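CGAS/DncV-like nucleotidyltransferase in E. coli homolog (PDB 6E0O) synthesises cyclic dinucleotide second messengers, probably 3',3'-c-di-AMP and 3',3'-c-di-GMP, from nucleoside triphosphates with magnesium as cofactor, as the signal-producing enzyme of a CBASS antiphage system. Local coordinates at residues Y50-N55 and E172-N177; I138-L143 and E155-Y160; I168-Q173 and N261-L266. All blocks are in the same frame, centred on the assembly; numbering follows the deposited sequence.

Interaction 1 of 3, residues Y50-N55 and E172-N177; sequences YRNNTN and EQHYSN
R51 and E172 meet in a two-pronged salt bridge: NH2 of R51 lies 2.8 Å from OE1 of E172, and NH1 of R51 lies 3.0 Å from OE2. Both bonds are nearly straight and leave in the guanidinium plane, but the carboxylate is turned 37° against that plane, so OE2 receives its donor from above. The R51 side chain starts with CG anti to the backbone N (chi1 179°) and bends at chi2, which carries it across the Y175 ring. There the guanidinium lies over one ring face as an off-centre cation-pi stack, CZ of R51 being 4.5 Å from the Y175 ring centroid. NH1 also binds the backbone O of L46, so the group is fixed by charge, ring and carbonyl together.

The two sides differ in burial. On the inner side N52 and H174 are both buried and closely packed, ND2 of N52 lying 3.4 Å from CD2 of H174, whose NE2 is hydrogen-bonded to E220. OD1 of N52 sits at the edge of the Y175 ring, and a water donates to the O of Y175 and only weakly to this OD1. On the outer, solvent side E172 is exposed, though strongly bonded.

The contact sets helix 171-184 against the short helix 48-52, whose G48 and S49, following strand 42-47, match the G-S motif of the nucleotidyltransferase fold; the G48-N52 run probably binds GTP.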
loop_
_atom_site.group_PDB
_atom_site.type_symbol
_atom_site.label_atom_id
_atom_site.label_comp_id
_atom_site.label_asym_id
_atom_site.label_seq_id
_atom_site.Cartn_x
_atom_site.Cartn_y
_atom_site.Cartn_z
ATOM N N TYR A 50 -6.820 1.205 1.179
ATOM C CA TYR A 50 -8.178 0.816 1.539
ATOM C C TYR A 50 -8.233 -0.652 1.942
ATOM O O TYR A 50 -8.988 -1.019 2.847
ATOM C CB TYR A 50 -9.148 1.107 0.400
ATOM C CG TYR A 50 -9.603 2.547 0.320
ATOM C CD1 TYR A 50 -8.904 3.474 -0.433
ATOM C CD2 TYR A 50 -10.742 2.971 0.983
ATOM C CE1 TYR A 50 -9.329 4.788 -0.530
ATOM C CE2 TYR A 50 -11.182 4.277 0.887
ATOM C CZ TYR A 50 -10.468 5.184 0.142
ATOM O OH TYR A 50 -10.914 6.481 0.061
ATOM N N ARG A 51 -7.445 -1.503 1.281
ATOM C CA ARG A 51 -7.414 -2.917 1.641
ATOM C C ARG A 51 -6.793 -3.118 3.021
ATOM O O ARG A 51 -7.306 -3.885 3.844
ATOM C CB ARG A 51 -6.620 -3.702 0.597
ATOM C CG ARG A 51 -6.501 -5.188 0.903
ATOM C CD ARG A 51 -7.807 -5.910 0.705
ATOM N NE ARG A 51 -7.747 -7.302 1.146
ATOM C CZ ARG A 51 -7.275 -8.309 0.416
ATOM N NH1 ARG A 51 -6.792 -8.098 -0.803
ATOM N NH2 ARG A 51 -7.265 -9.534 0.914
ATOM N N ASN A 52 -5.681 -2.452 3.280
ATOM C CA ASN A 52 -4.934 -2.641 4.514
ATOM C C ASN A 52 -5.373 -1.697 5.622
ATOM O O ASN A 52 -4.847 -1.788 6.739
ATOM C CB ASN A 52 -3.445 -2.472 4.227
ATOM C CG ASN A 52 -2.974 -3.382 3.115
ATOM O OD1 ASN A 52 -3.292 -4.565 3.101
ATOM N ND2 ASN A 52 -2.217 -2.832 2.175
ATOM N N ASN A 53 -6.325 -0.814 5.336
ATOM C CA ASN A 53 -6.880 0.131 6.302
ATOM C C ASN A 53 -5.822 1.078 6.867
ATOM O O ASN A 53 -5.739 1.298 8.076
ATOM C CB ASN A 53 -7.646 -0.571 7.421
ATOM C CG ASN A 53 -8.644 0.347 8.091
ATOM O OD1 ASN A 53 -9.186 1.263 7.462
ATOM N ND2 ASN A 53 -8.897 0.114 9.370
ATOM N N THR A 54 -5.039 1.679 5.977
ATOM C CA THR A 54 -3.981 2.599 6.371
ATOM C C THR A 54 -4.151 3.996 5.773
ATOM O O THR A 54 -3.174 4.736 5.680
ATOM C CB THR A 54 -2.623 2.015 5.986
ATOM O OG1 THR A 54 -2.613 1.780 4.574
ATOM C CG2 THR A 54 -2.355 0.717 6.726
ATOM N N ASN A 55 -5.369 4.396 5.416
ATOM C CA ASN A 55 -5.586 5.722 4.847
ATOM C C ASN A 55 -5.541 6.797 5.923
ATOM O O ASN A 55 -6.140 6.646 6.987
ATOM C CB ASN A 55 -6.982 5.804 4.235
ATOM C CG ASN A 55 -7.047 5.271 2.847
ATOM O OD1 ASN A 55 -6.236 5.621 1.991
ATOM N ND2 ASN A 55 -8.020 4.407 2.605
ATOM N N GLU A 172 -2.320 -10.385 -1.075
ATOM C CA GLU A 172 -3.053 -11.187 -0.104
ATOM C C GLU A 172 -2.187 -11.478 1.114
ATOM O O GLU A 172 -2.638 -11.346 2.255
ATOM C CB GLU A 172 -3.544 -12.482 -0.756
ATOM C CG GLU A 172 -4.488 -12.256 -1.921
ATOM C CD GLU A 172 -5.730 -11.483 -1.524
ATOM O OE1 GLU A 172 -6.255 -11.735 -0.426
ATOM O OE2 GLU A 172 -6.191 -10.626 -2.306
ATOM N N GLN A 173 -0.946 -11.900 0.886
ATOM C CA GLN A 173 -0.040 -12.188 1.986
ATOM C C GLN A 173 0.323 -10.919 2.754
ATOM O O GLN A 173 0.463 -10.945 3.983
ATOM C CB GLN A 173 1.204 -12.873 1.428
ATOM C CG GLN A 173 0.929 -14.223 0.742
ATOM C CD GLN A 173 0.641 -14.166 -0.766
ATOM O OE1 GLN A 173 0.167 -13.165 -1.299
ATOM N NE2 GLN A 173 0.926 -15.264 -1.450
ATOM N N HIS A 174 0.493 -9.808 2.043
ATOM C CA HIS A 174 0.679 -8.515 2.686
ATOM C C HIS A 174 -0.499 -8.189 3.596
ATOM O O HIS A 174 -0.322 -7.816 4.766
ATOM C CB HIS A 174 0.807 -7.459 1.590
ATOM C CG HIS A 174 1.054 -6.080 2.098
ATOM N ND1 HIS A 174 2.298 -5.493 2.062
ATOM C CD2 HIS A 174 0.214 -5.162 2.626
ATOM C CE1 HIS A 174 2.217 -4.276 2.573
ATOM N NE2 HIS A 174 0.962 -4.049 2.918
ATOM N N TYR A 175 -1.714 -8.324 3.066
ATOM C CA TYR A 175 -2.911 -8.043 3.847
ATOM C C TYR A 175 -2.947 -8.918 5.099
ATOM O O TYR A 175 -3.121 -8.427 6.223
ATOM C CB TYR A 175 -4.185 -8.262 3.002
ATOM C CG TYR A 175 -5.382 -8.271 3.910
ATOM C CD1 TYR A 175 -5.912 -7.082 4.388
ATOM C CD2 TYR A 175 -5.935 -9.466 4.361
ATOM C CE1 TYR A 175 -6.964 -7.072 5.275
ATOM C CE2 TYR A 175 -6.990 -9.466 5.258
ATOM C CZ TYR A 175 -7.499 -8.264 5.706
ATOM O OH TYR A 175 -8.536 -8.225 6.597
ATOM N N SER A 176 -2.779 -10.226 4.926
ATOM C CA SER A 176 -2.969 -11.143 6.045
ATOM C C SER A 176 -1.903 -10.950 7.118
ATOM O O SER A 176 -2.219 -10.946 8.316
ATOM C CB SER A 176 -2.948 -12.576 5.534
ATOM O OG SER A 176 -4.029 -12.776 4.650
ATOM N N ASN A 177 -0.648 -10.808 6.709
ATOM C CA ASN A 177 0.419 -10.664 7.693
ATOM C C ASN A 177 0.312 -9.344 8.445
ATOM O O ASN A 177 0.582 -9.289 9.650
ATOM C CB ASN A 177 1.784 -10.816 7.033
ATOM C CG ASN A 177 2.089 -12.245 6.653
ATOM O OD1 ASN A 177 1.391 -13.172 7.065
ATOM N ND2 ASN A 177 3.143 -12.433 5.873
HETATM O O HOH W 1 -3.440 -5.531 6.330
#

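Interaction 2 of 3, residues I138-L143 and E155-Y160; sequences IPCFVL and EGIKFY. With nucleotides of chain B.
Strands 138-143 and 155-160 run antiparallel as the two arms of a beta hairpin, their N-to-C directions 141° apart. F141 with K158 and L143 with G156 form hydrogen-bonded pairs, and V142 with I157 is the non-hydrogen-bonded pair between them. The bond from N of F141 to O of K158 is almost straight at 2.9 Å, whereas the N of L143 reaches the O of G156 from above the carbonyl plane, at 3.0 Å. In the gaps, CA of I157 approaches O of F141 and CA of E155 approaches O of L143 in CA-H...O contacts.

On the face carrying L143 and K158, the extended lysine chain crosses the leucine at about a right angle, CB to CB 3.9 Å. C140 places SG against CB and CG2 of I157. CG1 of V142 packs against CG and the carboxylate of E155, whose OE2 is hydrogen-bonded to Y73.

Toward the active site, F159 has CG between its backbone N and carbonyl carbon (chi1 60°), and the ring rests against I138. CG2 of I138 stands over one ring face, 3.9 Å from the centroid, in a CH-pi contact. At its edge, nearly in the ring plane, the same ring meets the nucleotide: CE1 of F159 lies 3.4 Å from C2 of nucleotide A2 of chain B.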
loop_
_atom_site.group_PDB
_atom_site.type_symbol
_atom_site.label_atom_id
_atom_site.label_comp_id
_atom_site.label_asym_id
_atom_site.label_seq_id
_atom_site.Cartn_x
_atom_site.Cartn_y
_atom_site.Cartn_z
ATOM N N ILE A 138 -5.842 -1.482 -11.716
ATOM C CA ILE A 138 -4.571 -2.155 -11.971
ATOM C C ILE A 138 -4.857 -3.467 -12.691
ATOM O O ILE A 138 -5.076 -4.498 -12.033
ATOM C CB ILE A 138 -3.799 -2.390 -10.665
ATOM C CG1 ILE A 138 -3.612 -1.061 -9.925
ATOM C CG2 ILE A 138 -2.461 -3.025 -10.961
ATOM C CD1 ILE A 138 -3.486 -1.203 -8.451
ATOM N N PRO A 139 -4.894 -3.485 -14.025
ATOM C CA PRO A 139 -4.967 -4.773 -14.730
ATOM C C PRO A 139 -3.692 -5.568 -14.491
ATOM O O PRO A 139 -2.597 -5.006 -14.408
ATOM C CB PRO A 139 -5.128 -4.368 -16.201
ATOM C CG PRO A 139 -4.500 -3.029 -16.284
ATOM C CD PRO A 139 -4.781 -2.348 -14.956
ATOM N N CYS A 140 -3.840 -6.885 -14.385
ATOM C CA CYS A 140 -2.701 -7.740 -14.081
ATOM C C CYS A 140 -3.059 -9.187 -14.380
ATOM O O CYS A 140 -4.201 -9.511 -14.709
ATOM C CB CYS A 140 -2.263 -7.593 -12.622
ATOM S SG CYS A 140 -3.551 -8.049 -11.433
ATOM N N PHE A 141 -2.050 -10.047 -14.269
ATOM C CA PHE A 141 -2.180 -11.484 -14.411
ATOM C C PHE A 141 -1.758 -12.174 -13.115
ATOM O O PHE A 141 -1.131 -11.574 -12.237
ATOM C CB PHE A 141 -1.264 -11.993 -15.533
ATOM C CG PHE A 141 -1.634 -11.532 -16.925
ATOM C CD1 PHE A 141 -2.906 -11.721 -17.435
ATOM C CD2 PHE A 141 -0.680 -10.951 -17.739
ATOM C CE1 PHE A 141 -3.217 -11.326 -18.727
ATOM C CE2 PHE A 141 -0.995 -10.554 -19.030
ATOM C CZ PHE A 141 -2.263 -10.734 -19.515
ATOM N N VAL A 142 -2.109 -13.458 -13.010
ATOM C CA VAL A 142 -1.588 -14.302 -11.943
ATOM C C VAL A 142 -0.084 -14.460 -12.077
ATOM O O VAL A 142 0.455 -14.620 -13.181
ATOM C CB VAL A 142 -2.270 -15.679 -11.994
ATOM C CG1 VAL A 142 -1.608 -16.664 -11.033
ATOM C CG2 VAL A 142 -3.745 -15.561 -11.695
ATOM N N LEU A 143 0.596 -14.430 -10.938
ATOM C CA LEU A 143 2.028 -14.656 -10.842
ATOM C C LEU A 143 2.302 -15.783 -9.861
ATOM O O LEU A 143 1.724 -15.814 -8.771
ATOM C CB LEU A 143 2.727 -13.409 -10.311
ATOM C CG LEU A 143 4.195 -13.584 -9.918
ATOM C CD1 LEU A 143 5.042 -13.720 -11.166
ATOM C CD2 LEU A 143 4.670 -12.439 -9.043
ATOM N N GLU A 155 1.801 -17.375 -4.725
ATOM C CA GLU A 155 0.974 -16.801 -5.772
ATOM C C GLU A 155 0.676 -15.343 -5.454
ATOM O O GLU A 155 0.228 -15.014 -4.345
ATOM C CB GLU A 155 -0.337 -17.565 -5.950
ATOM C CG GLU A 155 -1.151 -16.989 -7.084
ATOM C CD GLU A 155 -2.445 -17.722 -7.336
ATOM O OE1 GLU A 155 -2.465 -18.967 -7.200
ATOM O OE2 GLU A 155 -3.437 -17.047 -7.676
ATOM N N GLY A 156 0.898 -14.486 -6.443
ATOM C CA GLY A 156 0.567 -13.080 -6.371
ATOM C C GLY A 156 0.086 -12.591 -7.714
ATOM O O GLY A 156 -0.597 -13.321 -8.440
ATOM N N ILE A 157 0.447 -11.357 -8.058
ATOM C CA ILE A 157 0.025 -10.744 -9.306
ATOM C C ILE A 157 1.240 -10.154 -9.992
ATOM O O ILE A 157 2.240 -9.806 -9.359
ATOM C CB ILE A 157 -1.050 -9.657 -9.110
ATOM C CG1 ILE A 157 -0.577 -8.570 -8.140
ATOM C CG2 ILE A 157 -2.343 -10.300 -8.628
ATOM C CD1 ILE A 157 -1.523 -7.391 -8.066
ATOM N N LYS A 158 1.124 -10.017 -11.307
ATOM C CA LYS A 158 2.160 -9.374 -12.098
ATOM C C LYS A 158 1.544 -8.520 -13.196
ATOM O O LYS A 158 0.498 -8.851 -13.762
ATOM C CB LYS A 158 3.098 -10.403 -12.720
ATOM C CG LYS A 158 2.491 -11.263 -13.780
ATOM C CD LYS A 158 3.566 -12.133 -14.418
ATOM C CE LYS A 158 2.976 -13.030 -15.477
ATOM N NZ LYS A 158 4.018 -13.941 -16.028
ATOM N N PHE A 159 2.201 -7.407 -13.478
ATOM C CA PHE A 159 1.828 -6.569 -14.599
ATOM C C PHE A 159 3.084 -5.859 -15.073
ATOM O O PHE A 159 4.167 -6.035 -14.512
ATOM C CB PHE A 159 0.679 -5.627 -14.246
ATOM C CG PHE A 159 0.971 -4.685 -13.126
ATOM C CD1 PHE A 159 0.729 -5.048 -11.812
ATOM C CD2 PHE A 159 1.440 -3.409 -13.389
ATOM C CE1 PHE A 159 0.973 -4.164 -10.777
ATOM C CE2 PHE A 159 1.687 -2.520 -12.363
ATOM C CZ PHE A 159 1.453 -2.895 -11.052
ATOM N N TYR A 160 2.941 -5.072 -16.126
ATOM C CA TYR A 160 4.057 -4.347 -16.705
ATOM C C TYR A 160 3.729 -2.868 -16.742
ATOM O O TYR A 160 2.611 -2.484 -17.081
ATOM C CB TYR A 160 4.368 -4.875 -18.099
ATOM C CG TYR A 160 4.718 -6.344 -18.041
ATOM C CD1 TYR A 160 3.725 -7.319 -18.053
ATOM C CD2 TYR A 160 6.035 -6.755 -17.922
ATOM C CE1 TYR A 160 4.041 -8.660 -17.979
ATOM C CE2 TYR A 160 6.363 -8.095 -17.852
ATOM C CZ TYR A 160 5.362 -9.044 -17.882
ATOM O OH TYR A 160 5.681 -10.381 -17.807
ATOM P P A B 2 3.000 4.215 -7.504
ATOM O OP1 A B 2 3.895 3.283 -8.239
ATOM O OP2 A B 2 2.948 5.645 -7.913
ATOM O "O5'" A B 2 1.518 3.633 -7.593
ATOM C "C5'" A B 2 0.722 3.812 -8.762
ATOM C "C4'" A B 2 -0.353 2.757 -8.870
ATOM O "O4'" A B 2 0.277 1.481 -9.156
ATOM C "C3'" A B 2 -1.188 2.552 -7.609
ATOM O "O3'" A B 2 -2.532 2.224 -7.955
ATOM C "C2'" A B 2 -0.513 1.361 -6.939
ATOM O "O2'" A B 2 -1.358 0.596 -6.103
ATOM C "C1'" A B 2 -0.027 0.549 -8.137
ATOM N N9 A B 2 1.189 -0.211 -7.849
ATOM C C8 A B 2 2.465 0.285 -7.720
ATOM N N7 A B 2 3.365 -0.625 -7.452
ATOM C C5 A B 2 2.633 -1.803 -7.386
ATOM C C6 A B 2 3.000 -3.137 -7.124
ATOM N N6 A B 2 4.245 -3.549 -6.875
ATOM N N1 A B 2 2.015 -4.047 -7.151
ATOM C C2 A B 2 0.761 -3.672 -7.393
ATOM N N3 A B 2 0.289 -2.453 -7.653
ATOM C C4 A B 2 1.289 -1.558 -7.633
#

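Interaction 3 of 3, residues I168-Q173 and N261-L266; sequences ISFPEQ and NRLFWL. With nucleotides of chain B.
F170 makes the central contact with segment 261-266, and its ring is met by three side chains. CD1 of L263 stands over one face, 4.0 Å from CD2 of F170. At the far end of the ring, CE1 of F170 comes within 3.4 Å of CE2 of F264; the two planes are only 28° apart, but the rings are slid so far past each other that they barely overlap. Near the base, ND2 of N261 lies 4.0 Å from CB of F170, with the amide turned almost perpendicular to the ring. Q173 closes the group, its CB packed on CB of N261 and its bent chain crossing L263 at about a right angle.

The next shell fixes these partners. N261 holds CG between its backbone N and carbonyl carbon (chi1 59°), which turns OD1 back onto its own loop, where it accepts the N of L263 at 2.8 Å. This is an Asx turn, and a weak bond from the N of F264 joins it. The other end of the amide is used too: ND2 donates to E259 and to a water 3.0 Å away, which also accepts the N of F170. NE2 of Q173 is bound to the backbone O of E155.

Outward from F170, the N-cap residue of helix 171-184, the chain runs back through S169 to I168, whose O accepts N6 of adenosine A2 of chain B at 3.3 Å. S169 lies beside the same base, where its OG makes at most a weak hydrogen bond.

No direct hydrogen bond joins the two segments. Direct cohesion is therefore mainly van der Waals, between apolar and aromatic side chains, while the polar groups of N261 shape the loop and, through one water, reach the backbone at the helix start beside the base-binding strand.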
loop_
_atom_site.group_PDB
_atom_site.type_symbol
_atom_site.label_atom_id
_atom_site.label_comp_id
_atom_site.label_asym_id
_atom_site.label_seq_id
_atom_site.Cartn_x
_atom_site.Cartn_y
_atom_site.Cartn_z
ATOM N N ILE A 168 5.551 -6.841 -9.648
ATOM C CA ILE A 168 4.967 -8.002 -8.994
ATOM C C ILE A 168 4.552 -7.602 -7.586
ATOM O O ILE A 168 5.123 -6.691 -6.977
ATOM C CB ILE A 168 5.907 -9.231 -8.977
ATOM C CG1 ILE A 168 7.130 -8.969 -8.110
ATOM C CG2 ILE A 168 6.319 -9.605 -10.403
ATOM C CD1 ILE A 168 7.997 -10.199 -7.914
ATOM N N SER A 169 3.553 -8.298 -7.065
ATOM C CA SER A 169 3.027 -7.975 -5.752
ATOM C C SER A 169 2.383 -9.229 -5.183
ATOM O O SER A 169 1.941 -10.110 -5.920
ATOM C CB SER A 169 2.014 -6.816 -5.836
ATOM O OG SER A 169 1.711 -6.309 -4.554
ATOM N N PHE A 170 2.304 -9.271 -3.856
ATOM C CA PHE A 170 1.655 -10.348 -3.110
ATOM C C PHE A 170 0.672 -9.705 -2.146
ATOM O O PHE A 170 0.850 -9.755 -0.921
ATOM C CB PHE A 170 2.692 -11.240 -2.419
ATOM C CG PHE A 170 3.598 -11.917 -3.399
ATOM C CD1 PHE A 170 4.750 -11.294 -3.828
ATOM C CD2 PHE A 170 3.256 -13.133 -3.954
ATOM C CE1 PHE A 170 5.570 -11.888 -4.767
ATOM C CE2 PHE A 170 4.069 -13.737 -4.899
ATOM C CZ PHE A 170 5.221 -13.110 -5.311
ATOM N N PRO A 171 -0.385 -9.077 -2.679
ATOM C CA PRO A 171 -1.287 -8.296 -1.820
ATOM C C PRO A 171 -2.016 -9.120 -0.789
ATOM O O PRO A 171 -2.351 -8.587 0.273
ATOM C CB PRO A 171 -2.260 -7.643 -2.814
ATOM C CG PRO A 171 -2.185 -8.521 -4.065
ATOM C CD PRO A 171 -0.736 -8.959 -4.113
ATOM N N GLU A 172 -2.320 -10.385 -1.075
ATOM C CA GLU A 172 -3.053 -11.187 -0.104
ATOM C C GLU A 172 -2.187 -11.478 1.114
ATOM O O GLU A 172 -2.638 -11.346 2.255
ATOM C CB GLU A 172 -3.544 -12.482 -0.756
ATOM C CG GLU A 172 -4.488 -12.256 -1.921
ATOM C CD GLU A 172 -5.730 -11.483 -1.524
ATOM O OE1 GLU A 172 -6.255 -11.735 -0.426
ATOM O OE2 GLU A 172 -6.191 -10.626 -2.306
ATOM N N GLN A 173 -0.946 -11.900 0.886
ATOM C CA GLN A 173 -0.040 -12.188 1.986
ATOM C C GLN A 173 0.323 -10.919 2.754
ATOM O O GLN A 173 0.463 -10.945 3.983
ATOM C CB GLN A 173 1.204 -12.873 1.428
ATOM C CG GLN A 173 0.929 -14.223 0.742
ATOM C CD GLN A 173 0.641 -14.166 -0.766
ATOM O OE1 GLN A 173 0.167 -13.165 -1.299
ATOM N NE2 GLN A 173 0.926 -15.264 -1.450
ATOM N N ASN A 261 4.752 -9.297 3.354
ATOM C CA ASN A 261 4.364 -10.617 2.867
ATOM C C ASN A 261 5.268 -11.733 3.380
ATOM O O ASN A 261 4.905 -12.903 3.239
ATOM C CB ASN A 261 4.297 -10.630 1.334
ATOM C CG ASN A 261 5.614 -10.270 0.674
ATOM O OD1 ASN A 261 6.672 -10.757 1.055
ATOM N ND2 ASN A 261 5.547 -9.410 -0.326
ATOM N N ARG A 262 6.429 -11.410 3.946
ATOM C CA ARG A 262 7.374 -12.376 4.507
ATOM C C ARG A 262 7.917 -13.354 3.474
ATOM O O ARG A 262 8.523 -14.374 3.842
ATOM C CB ARG A 262 6.806 -13.138 5.711
ATOM C CG ARG A 262 6.785 -12.319 6.977
ATOM C CD ARG A 262 6.496 -13.170 8.199
ATOM N NE ARG A 262 7.098 -12.592 9.396
ATOM C CZ ARG A 262 6.669 -12.808 10.635
ATOM N NH1 ARG A 262 5.621 -13.590 10.854
ATOM N NH2 ARG A 262 7.288 -12.232 11.656
ATOM N N LEU A 263 7.717 -13.072 2.193
ATOM C CA LEU A 263 8.184 -13.941 1.129
ATOM C C LEU A 263 9.465 -13.445 0.492
ATOM O O LEU A 263 10.197 -14.248 -0.093
ATOM C CB LEU A 263 7.117 -14.042 0.036
ATOM C CG LEU A 263 5.834 -14.757 0.454
ATOM C CD1 LEU A 263 4.732 -14.458 -0.537
ATOM C CD2 LEU A 263 6.082 -16.250 0.558
ATOM N N PHE A 264 9.740 -12.145 0.582
ATOM C CA PHE A 264 10.875 -11.519 -0.073
ATOM C C PHE A 264 11.443 -10.452 0.844
ATOM O O PHE A 264 10.767 -9.960 1.751
ATOM C CB PHE A 264 10.460 -10.981 -1.437
ATOM C CG PHE A 264 10.011 -12.066 -2.358
ATOM C CD1 PHE A 264 10.939 -12.834 -3.033
ATOM C CD2 PHE A 264 8.670 -12.365 -2.498
ATOM C CE1 PHE A 264 10.544 -13.858 -3.860
ATOM C CE2 PHE A 264 8.265 -13.394 -3.327
ATOM C CZ PHE A 264 9.203 -14.142 -4.004
ATOM N N TRP A 265 12.711 -10.139 0.613
ATOM C CA TRP A 265 13.416 -9.169 1.425
ATOM C C TRP A 265 13.021 -7.755 1.027
ATOM O O TRP A 265 12.859 -7.447 -0.156
ATOM C CB TRP A 265 14.923 -9.307 1.220
ATOM C CG TRP A 265 15.539 -10.581 1.684
ATOM C CD1 TRP A 265 16.172 -11.509 0.906
ATOM C CD2 TRP A 265 15.613 -11.066 3.029
ATOM N NE1 TRP A 265 16.629 -12.542 1.684
ATOM C CE2 TRP A 265 16.302 -12.295 2.991
ATOM C CE3 TRP A 265 15.169 -10.583 4.263
ATOM C CZ2 TRP A 265 16.547 -13.052 4.137
ATOM C CZ3 TRP A 265 15.410 -11.338 5.398
ATOM C CH2 TRP A 265 16.098 -12.554 5.328
ATOM N N LEU A 266 12.925 -6.876 2.022
ATOM C CA LEU A 266 12.628 -5.475 1.741
ATOM C C LEU A 266 13.753 -4.830 0.949
ATOM O O LEU A 266 13.501 -4.077 -0.001
ATOM C CB LEU A 266 12.401 -4.727 3.048
ATOM C CG LEU A 266 11.999 -3.264 2.904
ATOM C CD1 LEU A 266 10.741 -3.094 2.087
ATOM C CD2 LEU A 266 11.834 -2.629 4.290
ATOM P P A B 2 3.000 4.215 -7.504
ATOM O OP1 A B 2 3.895 3.283 -8.239
ATOM O OP2 A B 2 2.948 5.645 -7.913
ATOM O "O5'" A B 2 1.518 3.633 -7.593
ATOM C "C5'" A B 2 0.722 3.812 -8.762
ATOM C "C4'" A B 2 -0.353 2.757 -8.870
ATOM O "O4'" A B 2 0.277 1.481 -9.156
ATOM C "C3'" A B 2 -1.188 2.552 -7.609
ATOM O "O3'" A B 2 -2.532 2.224 -7.955
ATOM C "C2'" A B 2 -0.513 1.361 -6.939
ATOM O "O2'" A B 2 -1.358 0.596 -6.103
ATOM C "C1'" A B 2 -0.027 0.549 -8.137
ATOM N N9 A B 2 1.189 -0.211 -7.849
ATOM C C8 A B 2 2.465 0.285 -7.720
ATOM N N7 A B 2 3.365 -0.625 -7.452
ATOM C C5 A B 2 2.633 -1.803 -7.386
ATOM C C6 A B 2 3.000 -3.137 -7.124
ATOM N N6 A B 2 4.245 -3.549 -6.875
ATOM N N1 A B 2 2.015 -4.047 -7.151
ATOM C C2 A B 2 0.761 -3.672 -7.393
ATOM N N3 A B 2 0.289 -2.453 -7.653
ATOM C C4 A B 2 1.289 -1.558 -7.633
HETATM O O HOH W 2 3.583 -7.528 -1.638
#

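In the fold
From the N terminus, segment 50-55 opens the first and widest loop, which interaction 1 closes 117 residues later on helix 171-184. Nested inside it is interaction 2, a local hairpin of the central sheet. Strand 166-169 then adds to the outer arm of that hairpin, I157 N bonding to S169 O, and leads through F170 into the helix. Interaction 3 starts on this junction, sharing E172 and Q173 with interaction 1, and closes a largely helical loop of 87 residues at 261-266. Its interval overlaps the end of the first. Helix 171-184 thus connects helix 48-52, the hairpin and the loop 261-266, between helices 236-252 and 275-289, with Q173 reaching E155 and N177 packing on N261.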